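Local coordinates for protein pyocin S5 (Pseudomonas aeruginosa PAO1, PDB 6THK) that kills susceptible bacteria as an imported bacteriocin, probably by forming channels that depolarise the cytoplasmic membrane, at residues Ala93-Arg98 / Lys192-Lys197; Thr264-Ser269 / Leu273-Ala278. The protein carries 1 engineered substitution. All coordinates share one frame; numbering follows the deposited sequence.

Contact 1. Residues Ala93-Arg98 / Lys192-Lys197; sequences ATRQER and KALKEK
The first turn of helix 95-121 packs against the later half of the long helix 157-212, with Arg-95 and Gln-96 meeting Leu-194 and Lys-195. The backbones come closest at Arg-95 and Lys-195, whose CA atoms are 6.2 Å apart. Arg-95 carries its CG anti to the backbone N (chi1 -157°) and reaches toward the backbone of the other helix, Arg-95 CD ending 3.3 Å from Lys-195 N; the side chains of Arg-95 and Lys-195 pass each other in opposite directions. Bends at chi2 and chi3 then turn the guanidinium over Leu-194, where NH1 of Arg-95 lies 3.2 Å from CD2 of Leu-194 and Leu-194 CG lies over one face of the group. The charge is met by Glu-198, one turn further along helix 157-212, which forms a salt bridge with Arg-95 NE. Lys-195 CE sits across the Gln-96 amide, almost equally far from its carbon, oxygen and nitrogen (3.3 Å to Gln-96 NE2), the two side chains crossing at a slant. No hydrogen bond joins the two segments. The helix start is organised locally: Glu-97 N donates to the N-cap hydroxyl OG1 of Thr-94 (3.1 Å, 159°), and Thr-94 N returns a weak bond to Glu-97 OE1. This reciprocal pair is a capping box, so the contact as a whole is a capped helix N-terminus resting on the side of a long helix.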
loop_
_atom_site.group_PDB
_atom_site.type_symbol
_atom_site.label_atom_id
_atom_site.label_comp_id
_atom_site.label_asym_id
_atom_site.label_seq_id
_atom_site.Cartn_x
_atom_site.Cartn_y
_atom_site.Cartn_z
ATOM N N ALA A 93 36.084 -14.575 -25.199
ATOM C CA ALA A 93 35.350 -15.615 -24.479
ATOM C C ALA A 93 34.879 -15.133 -23.124
ATOM O O ALA A 93 35.573 -14.362 -22.457
ATOM C CB ALA A 93 36.222 -16.847 -24.300
ATOM N N THR A 94 33.695 -15.606 -22.720
ATOM C CA THR A 94 33.114 -15.290 -21.431
ATOM C C THR A 94 33.881 -16.062 -20.366
ATOM O O THR A 94 34.622 -16.997 -20.686
ATOM C CB THR A 94 31.596 -15.624 -21.388
ATOM O OG1 THR A 94 31.393 -17.032 -21.467
ATOM C CG2 THR A 94 30.775 -14.874 -22.461
ATOM N N ARG A 95 33.671 -15.692 -19.113
ATOM C CA ARG A 95 34.317 -16.363 -18.007
ATOM C C ARG A 95 33.775 -17.782 -17.896
ATOM O O ARG A 95 34.486 -18.696 -17.504
ATOM C CB ARG A 95 34.086 -15.594 -16.710
ATOM C CG ARG A 95 35.124 -15.877 -15.642
ATOM C CD ARG A 95 35.363 -14.675 -14.752
ATOM N NE ARG A 95 35.913 -13.547 -15.492
ATOM C CZ ARG A 95 37.203 -13.379 -15.749
ATOM N NH1 ARG A 95 38.078 -14.271 -15.331
ATOM N NH2 ARG A 95 37.619 -12.324 -16.428
ATOM N N GLN A 96 32.512 -17.967 -18.249
ATOM C CA GLN A 96 31.908 -19.285 -18.190
ATOM C C GLN A 96 32.526 -20.194 -19.243
ATOM O O GLN A 96 32.814 -21.353 -18.984
ATOM C CB GLN A 96 30.405 -19.197 -18.389
ATOM C CG GLN A 96 29.672 -20.480 -18.055
ATOM C CD GLN A 96 29.686 -20.781 -16.571
ATOM O OE1 GLN A 96 30.728 -21.085 -15.995
ATOM N NE2 GLN A 96 28.522 -20.700 -15.945
ATOM N N GLU A 97 32.711 -19.654 -20.437
ATOM C CA GLU A 97 33.324 -20.384 -21.546
ATOM C C GLU A 97 34.747 -20.867 -21.202
ATOM O O GLU A 97 35.075 -22.014 -21.493
ATOM C CB GLU A 97 33.276 -19.564 -22.841
ATOM C CG GLU A 97 31.887 -19.556 -23.459
ATOM C CD GLU A 97 31.721 -18.752 -24.732
ATOM O OE1 GLU A 97 32.445 -17.744 -24.906
ATOM O OE2 GLU A 97 30.862 -19.131 -25.559
ATOM N N ARG A 98 35.533 -20.015 -20.504
ATOM C CA ARG A 98 36.894 -20.259 -20.022
ATOM C C ARG A 98 36.897 -21.396 -18.994
ATOM O O ARG A 98 37.661 -22.347 -19.143
ATOM C CB ARG A 98 37.473 -18.970 -19.410
ATOM C CG ARG A 98 38.933 -18.716 -19.783
ATOM C CD ARG A 98 39.299 -17.242 -19.780
ATOM N NE ARG A 98 39.496 -16.694 -21.125
ATOM C CZ ARG A 98 39.039 -15.510 -21.528
ATOM N NH1 ARG A 98 38.339 -14.741 -20.700
ATOM N NH2 ARG A 98 39.273 -15.089 -22.766
ATOM N N LYS A 192 37.170 -19.332 -11.501
ATOM C CA LYS A 192 35.911 -19.551 -10.814
ATOM C C LYS A 192 35.687 -18.442 -9.802
ATOM O O LYS A 192 34.579 -17.941 -9.653
ATOM C CB LYS A 192 35.923 -20.895 -10.098
ATOM C CG LYS A 192 35.353 -22.039 -10.908
ATOM C CD LYS A 192 35.985 -23.348 -10.493
ATOM C CE LYS A 192 34.991 -24.484 -10.581
ATOM N NZ LYS A 192 35.275 -25.363 -11.745
ATOM N N ALA A 193 36.750 -18.060 -9.107
ATOM C CA ALA A 193 36.657 -17.012 -8.109
ATOM C C ALA A 193 36.289 -15.693 -8.757
ATOM O O ALA A 193 35.474 -14.945 -8.238
ATOM C CB ALA A 193 37.964 -16.882 -7.353
ATOM N N LEU A 194 36.891 -15.410 -9.903
ATOM C CA LEU A 194 36.612 -14.183 -10.623
ATOM C C LEU A 194 35.169 -14.147 -11.090
ATOM O O LEU A 194 34.522 -13.112 -11.068
ATOM C CB LEU A 194 37.556 -14.024 -11.807
ATOM C CG LEU A 194 38.701 -13.051 -11.556
ATOM C CD1 LEU A 194 39.523 -13.493 -10.359
ATOM C CD2 LEU A 194 39.578 -12.927 -12.786
ATOM N N LYS A 195 34.673 -15.287 -11.541
ATOM C CA LYS A 195 33.309 -15.367 -11.999
ATOM C C LYS A 195 32.374 -15.084 -10.846
ATOM O O LYS A 195 31.437 -14.312 -10.977
ATOM C CB LYS A 195 33.024 -16.752 -12.555
ATOM C CG LYS A 195 31.712 -16.834 -13.297
ATOM C CD LYS A 195 31.232 -18.262 -13.404
ATOM C CE LYS A 195 29.973 -18.323 -14.241
ATOM N NZ LYS A 195 29.133 -17.114 -14.039
ATOM N N GLU A 196 32.651 -15.709 -9.709
ATOM C CA GLU A 196 31.829 -15.550 -8.521
ATOM C C GLU A 196 31.774 -14.089 -8.106
ATOM O O GLU A 196 30.724 -13.592 -7.716
ATOM C CB GLU A 196 32.363 -16.420 -7.384
ATOM C CG GLU A 196 32.372 -15.759 -6.019
ATOM C CD GLU A 196 32.533 -16.759 -4.892
ATOM O OE1 GLU A 196 33.683 -17.084 -4.531
ATOM O OE2 GLU A 196 31.506 -17.218 -4.362
ATOM N N LYS A 197 32.909 -13.404 -8.189
ATOM C CA LYS A 197 32.977 -11.990 -7.858
ATOM C C LYS A 197 32.122 -11.188 -8.829
ATOM O O LYS A 197 31.484 -10.220 -8.447
ATOM C CB LYS A 197 34.418 -11.487 -7.866
#

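Contact 2. Residues Thr264-Ser269 / Leu273-Ala278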
loop_
_atom_site.group_PDB
_atom_site.type_symbol
_atom_site.label_atom_id
_atom_site.label_comp_id
_atom_site.label_asym_id
_atom_site.label_seq_id
_atom_site.Cartn_x
_atom_site.Cartn_y
_atom_site.Cartn_z
ATOM N N THR A 264 15.918 -18.712 7.384
ATOM C CA THR A 264 16.365 -20.107 7.263
ATOM C C THR A 264 17.294 -20.217 6.026
ATOM O O THR A 264 18.359 -20.842 6.111
ATOM C CB THR A 264 15.152 -21.057 7.180
ATOM O OG1 THR A 264 14.259 -20.783 8.260
ATOM C CG2 THR A 264 15.550 -22.536 7.204
ATOM N N LEU A 265 16.896 -19.567 4.902
ATOM C CA LEU A 265 17.632 -19.500 3.631
ATOM C C LEU A 265 19.028 -18.894 3.815
ATOM O O LEU A 265 19.973 -19.347 3.166
ATOM C CB LEU A 265 16.833 -18.686 2.590
ATOM C CG LEU A 265 15.890 -19.408 1.605
ATOM C CD1 LEU A 265 14.911 -20.341 2.304
ATOM C CD2 LEU A 265 15.080 -18.406 0.832
ATOM N N ILE A 266 19.155 -17.881 4.702
ATOM C CA ILE A 266 20.423 -17.212 5.039
ATOM C C ILE A 266 21.283 -18.199 5.859
ATOM O O ILE A 266 22.449 -18.415 5.522
ATOM C CB ILE A 266 20.190 -15.862 5.802
ATOM C CG1 ILE A 266 19.524 -14.800 4.897
ATOM C CG2 ILE A 266 21.502 -15.311 6.395
ATOM C CD1 ILE A 266 18.868 -13.575 5.617
ATOM N N LYS A 267 20.685 -18.802 6.917
ATOM C CA LYS A 267 21.312 -19.754 7.838
ATOM C C LYS A 267 21.822 -21.033 7.156
ATOM O O LYS A 267 22.972 -21.414 7.373
ATOM C CB LYS A 267 20.352 -20.097 8.990
ATOM N N ASN A 268 20.973 -21.675 6.325
ATOM C CA ASN A 268 21.263 -22.918 5.605
ATOM C C ASN A 268 21.733 -22.720 4.140
ATOM O O ASN A 268 21.575 -23.637 3.324
ATOM C CB ASN A 268 20.044 -23.853 5.672
ATOM C CG ASN A 268 19.616 -24.255 7.067
ATOM O OD1 ASN A 268 20.403 -24.260 8.024
ATOM N ND2 ASN A 268 18.360 -24.659 7.200
ATOM N N SER A 269 22.350 -21.561 3.818
ATOM C CA SER A 269 22.846 -21.272 2.465
ATOM C C SER A 269 23.990 -22.215 2.035
ATOM O O SER A 269 24.889 -22.480 2.838
ATOM C CB SER A 269 23.294 -19.818 2.339
ATOM O OG SER A 269 24.564 -19.589 2.931
ATOM N N LEU A 273 26.995 -16.764 -2.666
ATOM C CA LEU A 273 26.129 -16.145 -3.672
ATOM C C LEU A 273 24.666 -16.306 -3.276
ATOM O O LEU A 273 23.927 -15.323 -3.277
ATOM C CB LEU A 273 26.416 -16.733 -5.072
ATOM C CG LEU A 273 25.560 -16.259 -6.269
ATOM C CD1 LEU A 273 25.659 -14.752 -6.492
ATOM C CD2 LEU A 273 25.975 -16.970 -7.543
ATOM N N GLU A 274 24.267 -17.527 -2.879
ATOM C CA GLU A 274 22.910 -17.813 -2.413
ATOM C C GLU A 274 22.608 -17.121 -1.076
ATOM O O GLU A 274 21.458 -16.731 -0.843
ATOM C CB GLU A 274 22.647 -19.324 -2.329
ATOM C CG GLU A 274 22.549 -20.027 -3.672
ATOM C CD GLU A 274 21.687 -19.400 -4.751
ATOM O OE1 GLU A 274 20.473 -19.191 -4.513
ATOM O OE2 GLU A 274 22.225 -19.145 -5.851
ATOM N N LYS A 275 23.639 -16.947 -0.213
ATOM C CA LYS A 275 23.498 -16.252 1.071
ATOM C C LYS A 275 23.298 -14.767 0.829
ATOM O O LYS A 275 22.422 -14.188 1.457
ATOM C CB LYS A 275 24.716 -16.466 1.974
ATOM C CG LYS A 275 24.428 -16.190 3.442
ATOM C CD LYS A 275 25.588 -16.610 4.321
ATOM C CE LYS A 275 25.241 -16.563 5.784
ATOM N NZ LYS A 275 26.235 -17.291 6.611
ATOM N N GLN A 276 24.103 -14.153 -0.067
ATOM C CA GLN A 276 24.017 -12.724 -0.382
ATOM C C GLN A 276 22.684 -12.391 -1.036
ATOM O O GLN A 276 22.122 -11.336 -0.745
ATOM C CB GLN A 276 25.223 -12.236 -1.219
ATOM C CG GLN A 276 25.351 -10.702 -1.355
ATOM C CD GLN A 276 25.559 -9.957 -0.049
ATOM O OE1 GLN A 276 26.679 -9.827 0.461
ATOM N NE2 GLN A 276 24.485 -9.401 0.495
ATOM N N LYS A 277 22.153 -13.325 -1.858
ATOM C CA LYS A 277 20.847 -13.220 -2.510
ATOM C C LYS A 277 19.772 -13.085 -1.416
ATOM O O LYS A 277 18.965 -12.147 -1.452
ATOM C CB LYS A 277 20.577 -14.460 -3.389
ATOM C CG LYS A 277 19.660 -14.175 -4.578
ATOM C CD LYS A 277 19.219 -15.430 -5.329
ATOM C CE LYS A 277 20.209 -15.893 -6.380
ATOM N NZ LYS A 277 19.696 -17.067 -7.135
ATOM N N ALA A 278 19.826 -13.981 -0.409
ATOM C CA ALA A 278 18.920 -13.999 0.739
ATOM C C ALA A 278 19.089 -12.749 1.650
ATOM O O ALA A 278 18.086 -12.178 2.066
ATOM C CB ALA A 278 19.106 -15.289 1.525
#
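Helix 237-267 ends and helix 272-338 begins beside it, the two segments running antiparallel with their closest CA atoms, those of Ile-266 and Lys-275, 5.1 Å apart; at Asn-268 the first helix ends and the chain turns back. The apolar part of the interface centres on Ala-278, a buried residue whose methyl group faces the other segment. Ile-266 CG1 reaches Ala-278 CB at 3.4 Å, closer than usual for two carbons, while Ile-266 CD1 continues past the methyl toward the carbonyl of Ala-278. At the side of this pair Leu-265 adds a looser contact through its CB, 4.2 Å from Ala-278 CB. The Ala-278 carbonyl oxygen also accepts a hydrogen bond from Asn-262 ND2, a polar tie between the two helices close to their apolar contact.

Lys-275 forms the second part of the contact. Its CG stands anti to the backbone N (chi1 -160°) and the chain beyond is fully extended, which carries the methylenes across the end of helix 237-267. Ser-269 OG lies alongside three successive carbons of Lys-275, CB, CG and CD, with CB nearest at 3.3 Å; near the end of the chain Lys-275 CE lies 3.4 Å from the carbonyl oxygen of Ile-266. The ammonium is 4.1 Å from that oxygen, measured from Lys-275 NZ to Ile-266 O, and no hydrogen bond links the two segments. The side chains of Ile-266 and Lys-275 cross at about a right angle. The arrangement is the turn end of an antiparallel helical hairpin, with Ala-278 against Ile-266 inside it; the region is predicted to be coiled coil.

In the fold
From the N terminus, helix 42-87 leads through a short connection into helix 95-121, whose first turn forms one side of contact 1. The chain then runs through 93 intervening residues, 77 of them helical, before helix 157-212 supplies the other side and closes that long loop. Contact 2 follows in series: the four residues 268-271 connect helix 237-267 to helix 272-338, so contact 2 closes a short hairpin loop. The loops neither nest nor cross. The centres of contact 1 and contact 2 are about 22 Å apart. The nearest atoms of contact 1 and contact 2 are about 5 Å apart, without touching. Helix 157-212 relates them, since Leu-273 packs on its Leu-200 and Leu-203, just beyond segment 192-197.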